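Local coordinates for protein siderophore enterobactin esterase (Emericella nidulans, PDB 6GUO) that hydrolyses the ester bonds of the bacterial siderophore enterobactin inside the fungal cell, so that its iron is released, and works as a homodimer, at residues Y31-S36 / R143-L148; I87-P92 / L135-E140; F162-G167 / G285-P290. All blocks are in the same frame, centred on the assembly; numbering follows the deposited sequence.

Contact 1 of 3, residues Y31-S36 / R143-L148; sequences YQIDVS and RPFVEL
Ile33 and Phe145 meet where strand 31-36 lies against helix 131-150, a helix packed on one face of the central sheet of the alpha/beta-hydrolase fold. The two side chains run at a slant to one another. The end methyl Ile33 CD1 does the touching, 3.9 Å from Phe145 CD2, and it is just as near to CE2 of the same ring. It therefore sits beside that CD2-CE2 bond and approaches the ring obliquely. Phe145 has CG anti to its backbone N (chi1 171°), which swings the ring off the helix toward the strand. Ile33 carries CG1 between its N and its carbonyl carbon (chi1 68°), and the extended chain beyond it brings CD1 to the helix.

Two residues further along the strand, Val35 CG2 faces Val146 CG2 at 4.5 Å. This is a looser methyl-to-methyl contact. Both pairs are apolar, so the segments are held by van der Waals packing. The opposite side of the strand is polar: Gln32 NE2 gives Asp34 OD2 a fairly straight hydrogen bond of 2.9 Å (166°). The acceptor lies in the amide plane and is met on its syn side. Asp34 OD1 is bonded in turn to Ala14 N of the second subunit.

Phe145 also meets Trp21 edge to face and stacks on Phe7 of the second subunit. Strand 31-36 runs antiparallel between strands 18-24 and 83-90, with helix 131-150 on one sheet face and helix 60-77 on the other.

Contact 2 of 3, residues I87-P92 / L135-E140; sequences IAIGYP and LTFIAE
The central sheet of the alpha/beta-hydrolase fold is packed here against one of its flanking helices. Ile89 of strand 83-90 points at helix 131-150 and meets two residues that follow each other in it, Phe137 and Ile138. Its two branches divide the work. The methyl Ile89 CG2 comes to the edge of the Phe137 ring, near the ring plane, 4.2 Å from CE2. The other branch ends in Ile89 CD1, which lies 4.2 Å from Ile138 CG1. A chi1 of -53° sets CG2 anti to the backbone N. This turns CG2 to the Phe137 edge and leaves CG1, beside that N, to carry CD1 to Ile138. Ile89 and Phe137 lie alongside each other, pointing opposite ways. All three residues are buried and apolar. The distances are those of ordinary van der Waals packing, without polar links between the segments.

The Phe137 ring also stacks on Tyr31 and meets Trp5 of the second subunit. Ile138 reaches Val58 of strand 52-58 and Phe170 of helix 166-177, which flanks this helix. Strand 83-90 itself runs between strand 31-36, antiparallel to it, and strand 52-58, parallel to it.

Contact 3 of 3, residues F162-G167 / G285-P290; sequences FGHSYG and GSVIGP
His164 packs on Ile288 beside a sharp strand-to-helix turn. The turn has the Gly-X-Ser-X-Gly pattern of a nucleophile elbow, as in other alpha/beta-hydrolases. Ser165 sits at its tip with a positive phi of 62°, and is probably the nucleophile. In the conformer modelled here, Ser165 OG is bonded to Arg102 NH1.

The tight part is a CH-pi contact. Ile288 CG1 stands over the centre of the His164 imidazole, 3.4 Å from the centroid and only 5° off the ring normal. The two side chains cross at about a right angle. Ile288 CD1 reaches over the same ring, 3.7 Å from His164 CE1. With CG anti to its backbone N (chi1 174°), His164 extends its ring toward segment 285-290. The neighbouring His284 meets the His164 ring and also touches Ser165.

The packing is looser at the ring edge, where Val287 takes part. Val287 belongs to a type I turn from Gly285 to Ile288. On this side the chain comes out toward solvent: Gly285 is exposed and Ser286 partly so. Val287 itself is buried, and its methyl CG1 lies near the imidazole plane, 3.9 Å from His164 NE2.

In the fold
All three contacts reach the same central sheet, and the touching residues are mostly buried. Contacts 1 and 2 both press helix 131-150 against neighbouring strands, and their centres are about 8 Å apart. Backbone pairs join those strands: Gln32 O lies 2.8 Å from Gly90 N, a probable hydrogen bond. Across contacts 1 and 2 the side chains meet only through aliphatic and aromatic carbon. Contact 3 lies nearest the middle of the chain. It joins the probable nucleophile turn to segment 285-290, which leads into helix 288-301. Its flat group is an imidazole, met over its face, where contacts 1 and 2 use phenylalanine rings met obliquely or at the edge. All three have residues that touch the second subunit, contact 2 through Phe137 alone.

Contact 1 of 3, residues Y31-S36 / R143-L148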
loop_
_atom_site.group_PDB
_atom_site.type_symbol
_atom_site.label_atom_id
_atom_site.label_comp_id
_atom_site.label_asym_id
_atom_site.label_seq_id
_atom_site.Cartn_x
_atom_site.Cartn_y
_atom_site.Cartn_z
ATOM N N TYR A 31 -22.810 -7.476 6.361
ATOM C CA TYR A 31 -21.497 -7.341 5.755
ATOM C C TYR A 31 -21.471 -6.049 4.955
ATOM O O TYR A 31 -22.518 -5.512 4.580
ATOM C CB TYR A 31 -21.209 -8.528 4.840
ATOM C CG TYR A 31 -21.005 -9.819 5.585
ATOM C CD1 TYR A 31 -19.804 -10.084 6.234
ATOM C CD2 TYR A 31 -22.016 -10.781 5.647
ATOM C CE1 TYR A 31 -19.608 -11.273 6.921
ATOM C CE2 TYR A 31 -21.826 -11.974 6.328
ATOM C CZ TYR A 31 -20.622 -12.218 6.966
ATOM O OH TYR A 31 -20.437 -13.400 7.654
ATOM N N GLN A 32 -20.265 -5.548 4.716
ATOM C CA GLN A 32 -20.044 -4.403 3.849
ATOM C C GLN A 32 -19.124 -4.883 2.744
ATOM O O GLN A 32 -18.043 -5.402 3.030
ATOM C CB GLN A 32 -19.392 -3.254 4.616
ATOM C CG GLN A 32 -19.093 -2.026 3.764
ATOM C CD GLN A 32 -18.455 -0.906 4.565
ATOM O OE1 GLN A 32 -18.988 -0.481 5.591
ATOM N NE2 GLN A 32 -17.304 -0.423 4.099
ATOM N N ILE A 33 -19.557 -4.735 1.495
ATOM C CA ILE A 33 -18.687 -5.033 0.365
ATOM C C ILE A 33 -18.286 -3.718 -0.299
ATOM O O ILE A 33 -19.135 -2.864 -0.545
ATOM C CB ILE A 33 -19.293 -6.074 -0.618
ATOM C CG1 ILE A 33 -20.519 -5.550 -1.374
ATOM C CG2 ILE A 33 -19.658 -7.353 0.135
ATOM C CD1 ILE A 33 -20.800 -6.329 -2.647
ATOM N N ASP A 34 -16.986 -3.538 -0.529
ATOM C CA ASP A 34 -16.472 -2.387 -1.260
ATOM C C ASP A 34 -15.966 -2.929 -2.585
ATOM O O ASP A 34 -15.294 -3.957 -2.611
ATOM C CB ASP A 34 -15.330 -1.713 -0.498
ATOM C CG ASP A 34 -15.811 -0.914 0.700
ATOM O OD1 ASP A 34 -16.247 0.244 0.512
ATOM O OD2 ASP A 34 -15.730 -1.432 1.834
ATOM N N VAL A 35 -16.313 -2.248 -3.672
ATOM C CA VAL A 35 -15.934 -2.659 -5.019
ATOM C C VAL A 35 -15.292 -1.489 -5.758
ATOM O O VAL A 35 -15.823 -0.383 -5.743
ATOM C CB VAL A 35 -17.156 -3.165 -5.815
ATOM C CG1 VAL A 35 -16.734 -3.667 -7.194
ATOM C CG2 VAL A 35 -17.875 -4.268 -5.048
ATOM N N SER A 36 -14.152 -1.736 -6.403
ATOM C CA SER A 36 -13.538 -0.751 -7.283
ATOM C C SER A 36 -13.233 -1.367 -8.632
ATOM O O SER A 36 -13.047 -2.578 -8.741
ATOM C CB SER A 36 -12.252 -0.179 -6.685
ATOM O OG SER A 36 -11.221 -1.147 -6.629
ATOM N N ARG A 143 -19.953 -13.050 -4.970
ATOM C CA ARG A 143 -19.374 -13.191 -6.301
ATOM C C ARG A 143 -20.406 -13.116 -7.440
ATOM O O ARG A 143 -20.195 -12.385 -8.403
ATOM C CB ARG A 143 -18.525 -14.453 -6.362
ATOM C CG ARG A 143 -17.924 -14.753 -7.712
ATOM C CD ARG A 143 -16.691 -15.603 -7.502
ATOM N NE ARG A 143 -16.234 -16.197 -8.739
ATOM C CZ ARG A 143 -15.218 -17.051 -8.830
ATOM N NH1 ARG A 143 -14.891 -17.540 -10.022
ATOM N NH2 ARG A 143 -14.526 -17.414 -7.745
ATOM N N PRO A 144 -21.535 -13.841 -7.322
ATOM C CA PRO A 144 -22.566 -13.702 -8.353
ATOM C C PRO A 144 -23.202 -12.318 -8.424
ATOM O O PRO A 144 -23.549 -11.878 -9.510
ATOM C CB PRO A 144 -23.598 -14.772 -7.967
ATOM C CG PRO A 144 -22.801 -15.790 -7.224
ATOM C CD PRO A 144 -21.835 -14.965 -6.421
ATOM N N PHE A 145 -23.346 -11.633 -7.292
ATOM C CA PHE A 145 -23.817 -10.250 -7.304
ATOM C C PHE A 145 -22.883 -9.363 -8.132
ATOM O O PHE A 145 -23.337 -8.609 -8.993
ATOM C CB PHE A 145 -23.959 -9.703 -5.880
ATOM C CG PHE A 145 -24.243 -8.229 -5.827
ATOM C CD1 PHE A 145 -25.518 -7.747 -6.104
ATOM C CD2 PHE A 145 -23.235 -7.318 -5.503
ATOM C CE1 PHE A 145 -25.788 -6.386 -6.059
ATOM C CE2 PHE A 145 -23.499 -5.955 -5.462
ATOM C CZ PHE A 145 -24.778 -5.491 -5.737
ATOM N N VAL A 146 -21.582 -9.479 -7.890
ATOM C CA VAL A 146 -20.598 -8.672 -8.618
ATOM C C VAL A 146 -20.592 -9.023 -10.113
ATOM O O VAL A 146 -20.637 -8.129 -10.969
ATOM C CB VAL A 146 -19.188 -8.813 -7.995
ATOM C CG1 VAL A 146 -18.131 -8.119 -8.851
ATOM C CG2 VAL A 146 -19.185 -8.234 -6.586
ATOM N N GLU A 147 -20.580 -10.316 -10.418
ATOM C CA GLU A 147 -20.482 -10.783 -11.804
ATOM C C GLU A 147 -21.777 -10.602 -12.605
ATOM O O GLU A 147 -21.725 -10.174 -13.755
ATOM C CB GLU A 147 -20.021 -12.242 -11.854
ATOM C CG GLU A 147 -18.572 -12.441 -11.417
ATOM C CD GLU A 147 -18.020 -13.831 -11.712
ATOM O OE1 GLU A 147 -18.706 -14.635 -12.379
ATOM O OE2 GLU A 147 -16.885 -14.126 -11.271
ATOM N N LEU A 148 -22.923 -10.916 -11.999
ATOM C CA LEU A 148 -24.204 -10.939 -12.716
ATOM C C LEU A 148 -25.035 -9.658 -12.587
ATOM O O LEU A 148 -25.833 -9.373 -13.482
ATOM C CB LEU A 148 -25.036 -12.152 -12.284
ATOM C CG LEU A 148 -24.340 -13.521 -12.302
ATOM C CD1 LEU A 148 -25.359 -14.629 -12.084
ATOM C CD2 LEU A 148 -23.561 -13.779 -13.584
#

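Contact 2 of 3, residues I87-P92 / L135-E140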
loop_
_atom_site.group_PDB
_atom_site.type_symbol
_atom_site.label_atom_id
_atom_site.label_comp_id
_atom_site.label_asym_id
_atom_site.label_seq_id
_atom_site.Cartn_x
_atom_site.Cartn_y
_atom_site.Cartn_z
ATOM N N ILE A 87 -12.874 -6.604 -4.954
ATOM C CA ILE A 87 -14.046 -6.879 -4.133
ATOM C C ILE A 87 -13.566 -7.141 -2.710
ATOM O O ILE A 87 -12.961 -8.175 -2.425
ATOM C CB ILE A 87 -14.851 -8.078 -4.671
ATOM C CG1 ILE A 87 -15.183 -7.880 -6.159
ATOM C CG2 ILE A 87 -16.123 -8.256 -3.841
ATOM C CD1 ILE A 87 -14.199 -8.498 -7.130
ATOM N N ALA A 88 -13.824 -6.183 -1.823
ATOM C CA ALA A 88 -13.400 -6.271 -0.438
ATOM C C ALA A 88 -14.602 -6.653 0.402
ATOM O O ALA A 88 -15.611 -5.965 0.366
ATOM C CB ALA A 88 -12.838 -4.937 0.015
ATOM N N ILE A 89 -14.497 -7.761 1.132
ATOM C CA ILE A 89 -15.586 -8.236 1.986
ATOM C C ILE A 89 -15.222 -7.917 3.428
ATOM O O ILE A 89 -14.276 -8.488 3.996
ATOM C CB ILE A 89 -15.883 -9.736 1.810
ATOM C CG1 ILE A 89 -16.110 -10.074 0.327
ATOM C CG2 ILE A 89 -17.123 -10.131 2.614
ATOM C CD1 ILE A 89 -14.900 -10.640 -0.370
ATOM N N GLY A 90 -15.979 -6.989 4.001
ATOM C CA GLY A 90 -15.724 -6.478 5.332
ATOM C C GLY A 90 -17.006 -6.248 6.100
ATOM O O GLY A 90 -17.995 -6.964 5.912
ATOM N N TYR A 91 -16.984 -5.223 6.947
ATOM C CA TYR A 91 -17.985 -5.024 7.992
ATOM C C TYR A 91 -18.345 -3.542 8.109
ATOM O O TYR A 91 -17.543 -2.682 7.732
ATOM C CB TYR A 91 -17.415 -5.539 9.318
ATOM C CG TYR A 91 -16.885 -6.946 9.214
ATOM C CD1 TYR A 91 -17.752 -8.030 9.230
ATOM C CD2 TYR A 91 -15.523 -7.195 9.045
ATOM C CE1 TYR A 91 -17.282 -9.323 9.114
ATOM C CE2 TYR A 91 -15.037 -8.491 8.933
ATOM C CZ TYR A 91 -15.922 -9.555 8.963
ATOM O OH TYR A 91 -15.454 -10.843 8.845
ATOM N N PRO A 92 -19.550 -3.232 8.629
ATOM C CA PRO A 92 -19.975 -1.842 8.809
ATOM C C PRO A 92 -19.348 -1.238 10.068
ATOM O O PRO A 92 -20.017 -1.055 11.089
ATOM C CB PRO A 92 -21.502 -1.962 8.919
ATOM C CG PRO A 92 -21.698 -3.282 9.576
ATOM C CD PRO A 92 -20.627 -4.171 9.000
ATOM N N LEU A 135 -17.135 -18.659 3.264
ATOM C CA LEU A 135 -16.682 -19.052 1.937
ATOM C C LEU A 135 -17.865 -19.318 0.996
ATOM O O LEU A 135 -17.836 -18.937 -0.175
ATOM C CB LEU A 135 -15.792 -20.283 2.066
ATOM C CG LEU A 135 -15.026 -20.814 0.858
ATOM C CD1 LEU A 135 -14.503 -19.698 -0.037
ATOM C CD2 LEU A 135 -13.866 -21.664 1.355
ATOM N N THR A 136 -18.906 -19.960 1.528
ATOM C CA THR A 136 -20.167 -20.146 0.808
ATOM C C THR A 136 -20.792 -18.792 0.452
ATOM O O THR A 136 -21.241 -18.587 -0.678
ATOM C CB THR A 136 -21.150 -20.993 1.645
ATOM O OG1 THR A 136 -20.556 -22.266 1.916
ATOM C CG2 THR A 136 -22.463 -21.207 0.926
ATOM N N PHE A 137 -20.793 -17.876 1.419
ATOM C CA PHE A 137 -21.306 -16.515 1.232
ATOM C C PHE A 137 -20.584 -15.774 0.104
ATOM O O PHE A 137 -21.225 -15.161 -0.753
ATOM C CB PHE A 137 -21.210 -15.739 2.558
ATOM C CG PHE A 137 -21.553 -14.285 2.447
ATOM C CD1 PHE A 137 -22.864 -13.881 2.236
ATOM C CD2 PHE A 137 -20.565 -13.310 2.582
ATOM C CE1 PHE A 137 -23.187 -12.534 2.141
ATOM C CE2 PHE A 137 -20.884 -11.965 2.490
ATOM C CZ PHE A 137 -22.196 -11.575 2.272
ATOM N N ILE A 138 -19.257 -15.850 0.092
ATOM C CA ILE A 138 -18.464 -15.189 -0.950
ATOM C C ILE A 138 -18.753 -15.798 -2.327
ATOM O O ILE A 138 -19.003 -15.073 -3.290
ATOM C CB ILE A 138 -16.955 -15.234 -0.633
ATOM C CG1 ILE A 138 -16.659 -14.359 0.595
ATOM C CG2 ILE A 138 -16.128 -14.749 -1.823
ATOM C CD1 ILE A 138 -15.298 -14.591 1.212
ATOM N N ALA A 139 -18.737 -17.124 -2.393
ATOM C CA ALA A 139 -18.895 -17.856 -3.652
ATOM C C ALA A 139 -20.319 -17.830 -4.227
ATOM O O ALA A 139 -20.483 -17.792 -5.449
ATOM C CB ALA A 139 -18.426 -19.295 -3.476
ATOM N N GLU A 140 -21.332 -17.867 -3.359
ATOM C CA GLU A 140 -22.731 -18.003 -3.787
ATOM C C GLU A 140 -23.564 -16.718 -3.723
ATOM O O GLU A 140 -24.578 -16.626 -4.411
ATOM C CB GLU A 140 -23.408 -19.135 -3.003
ATOM C CG GLU A 140 -22.796 -20.494 -3.329
ATOM C CD GLU A 140 -23.307 -21.635 -2.468
ATOM O OE1 GLU A 140 -24.450 -21.563 -1.971
ATOM O OE2 GLU A 140 -22.553 -22.623 -2.301
#

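Contact 3 of 3, residues F162-G167 / G285-P290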
loop_
_atom_site.group_PDB
_atom_site.type_symbol
_atom_site.label_atom_id
_atom_site.label_comp_id
_atom_site.label_asym_id
_atom_site.label_seq_id
_atom_site.Cartn_x
_atom_site.Cartn_y
_atom_site.Cartn_z
ATOM N N PHE A 162 -7.192 -12.918 -1.473
ATOM C CA PHE A 162 -6.131 -12.472 -0.573
ATOM C C PHE A 162 -6.663 -12.352 0.843
ATOM O O PHE A 162 -7.737 -11.807 1.061
ATOM C CB PHE A 162 -5.574 -11.116 -1.008
ATOM C CG PHE A 162 -4.503 -10.576 -0.093
ATOM C CD1 PHE A 162 -3.161 -10.710 -0.413
ATOM C CD2 PHE A 162 -4.839 -9.935 1.101
ATOM C CE1 PHE A 162 -2.176 -10.215 0.427
ATOM C CE2 PHE A 162 -3.856 -9.443 1.945
ATOM C CZ PHE A 162 -2.524 -9.586 1.607
ATOM N N GLY A 163 -5.872 -12.835 1.795
ATOM C CA GLY A 163 -6.107 -12.605 3.213
ATOM C C GLY A 163 -4.797 -12.556 3.985
ATOM O O GLY A 163 -3.815 -13.186 3.588
ATOM N N HIS A 164 -4.795 -11.787 5.075
ATOM C CA HIS A 164 -3.658 -11.659 5.985
ATOM C C HIS A 164 -4.033 -12.171 7.378
ATOM O O HIS A 164 -5.155 -11.949 7.834
ATOM C CB HIS A 164 -3.203 -10.200 6.072
ATOM C CG HIS A 164 -2.130 -9.957 7.090
ATOM N ND1 HIS A 164 -2.405 -9.595 8.389
ATOM C CD2 HIS A 164 -0.780 -10.008 6.993
ATOM C CE1 HIS A 164 -1.271 -9.442 9.049
ATOM N NE2 HIS A 164 -0.272 -9.687 8.225
ATOM N N SER A 165 -3.082 -12.848 8.032
ATOM C CA SER A 165 -3.256 -13.394 9.389
ATOM C C SER A 165 -4.391 -14.436 9.405
ATOM O O SER A 165 -4.289 -15.430 8.684
ATOM C CB SER A 165 -3.371 -12.280 10.456
ATOM O OG SER A 165 -4.553 -11.511 10.365
ATOM N N TYR A 166 -5.463 -14.243 10.182
ATOM C CA TYR A 166 -6.624 -15.140 10.041
ATOM C C TYR A 166 -7.147 -15.185 8.603
ATOM O O TYR A 166 -7.626 -16.229 8.160
ATOM C CB TYR A 166 -7.765 -14.759 10.993
ATOM C CG TYR A 166 -7.613 -15.208 12.434
ATOM C CD1 TYR A 166 -6.559 -16.037 12.851
ATOM C CD2 TYR A 166 -8.558 -14.838 13.382
ATOM C CE1 TYR A 166 -6.446 -16.445 14.165
ATOM C CE2 TYR A 166 -8.450 -15.246 14.701
ATOM C CZ TYR A 166 -7.395 -16.052 15.083
ATOM O OH TYR A 166 -7.270 -16.461 16.385
ATOM N N GLY A 167 -7.053 -14.062 7.886
ATOM C CA GLY A 167 -7.353 -14.028 6.455
ATOM C C GLY A 167 -6.514 -14.994 5.629
ATOM O O GLY A 167 -7.017 -15.614 4.692
ATOM N N GLY A 285 2.151 -6.337 11.323
ATOM C CA GLY A 285 1.402 -5.189 10.809
ATOM C C GLY A 285 2.043 -4.535 9.597
ATOM O O GLY A 285 1.374 -4.292 8.594
ATOM N N SER A 286 3.342 -4.244 9.684
ATOM C CA SER A 286 4.036 -3.516 8.613
ATOM C C SER A 286 4.148 -4.316 7.311
ATOM O O SER A 286 4.301 -3.727 6.249
ATOM C CB SER A 286 5.424 -3.039 9.066
ATOM O OG SER A 286 6.350 -4.110 9.160
ATOM N N VAL A 287 4.065 -5.642 7.387
ATOM C CA VAL A 287 4.148 -6.479 6.184
ATOM C C VAL A 287 2.885 -6.437 5.301
ATOM O O VAL A 287 2.952 -6.826 4.139
ATOM C CB VAL A 287 4.508 -7.945 6.537
ATOM C CG1 VAL A 287 3.298 -8.700 7.091
ATOM C CG2 VAL A 287 5.099 -8.670 5.338
ATOM N N ILE A 288 1.755 -5.960 5.832
ATOM C CA ILE A 288 0.477 -6.014 5.106
ATOM C C ILE A 288 0.565 -5.291 3.760
ATOM O O ILE A 288 0.249 -5.874 2.717
ATOM C CB ILE A 288 -0.701 -5.467 5.950
ATOM C CG1 ILE A 288 -0.979 -6.418 7.121
ATOM C CG2 ILE A 288 -1.963 -5.313 5.099
ATOM C CD1 ILE A 288 -1.968 -5.904 8.145
ATOM N N GLY A 289 1.018 -4.041 3.794
ATOM C CA GLY A 289 1.159 -3.220 2.592
ATOM C C GLY A 289 2.041 -3.863 1.531
ATOM O O GLY A 289 1.586 -4.075 0.406
ATOM N N PRO A 290 3.303 -4.186 1.884
ATOM C CA PRO A 290 4.205 -4.879 0.952
ATOM C C PRO A 290 3.681 -6.220 0.434
ATOM O O PRO A 290 3.812 -6.501 -0.762
ATOM C CB PRO A 290 5.481 -5.091 1.773
ATOM C CG PRO A 290 5.454 -4.024 2.807
ATOM C CD PRO A 290 4.010 -3.729 3.093
#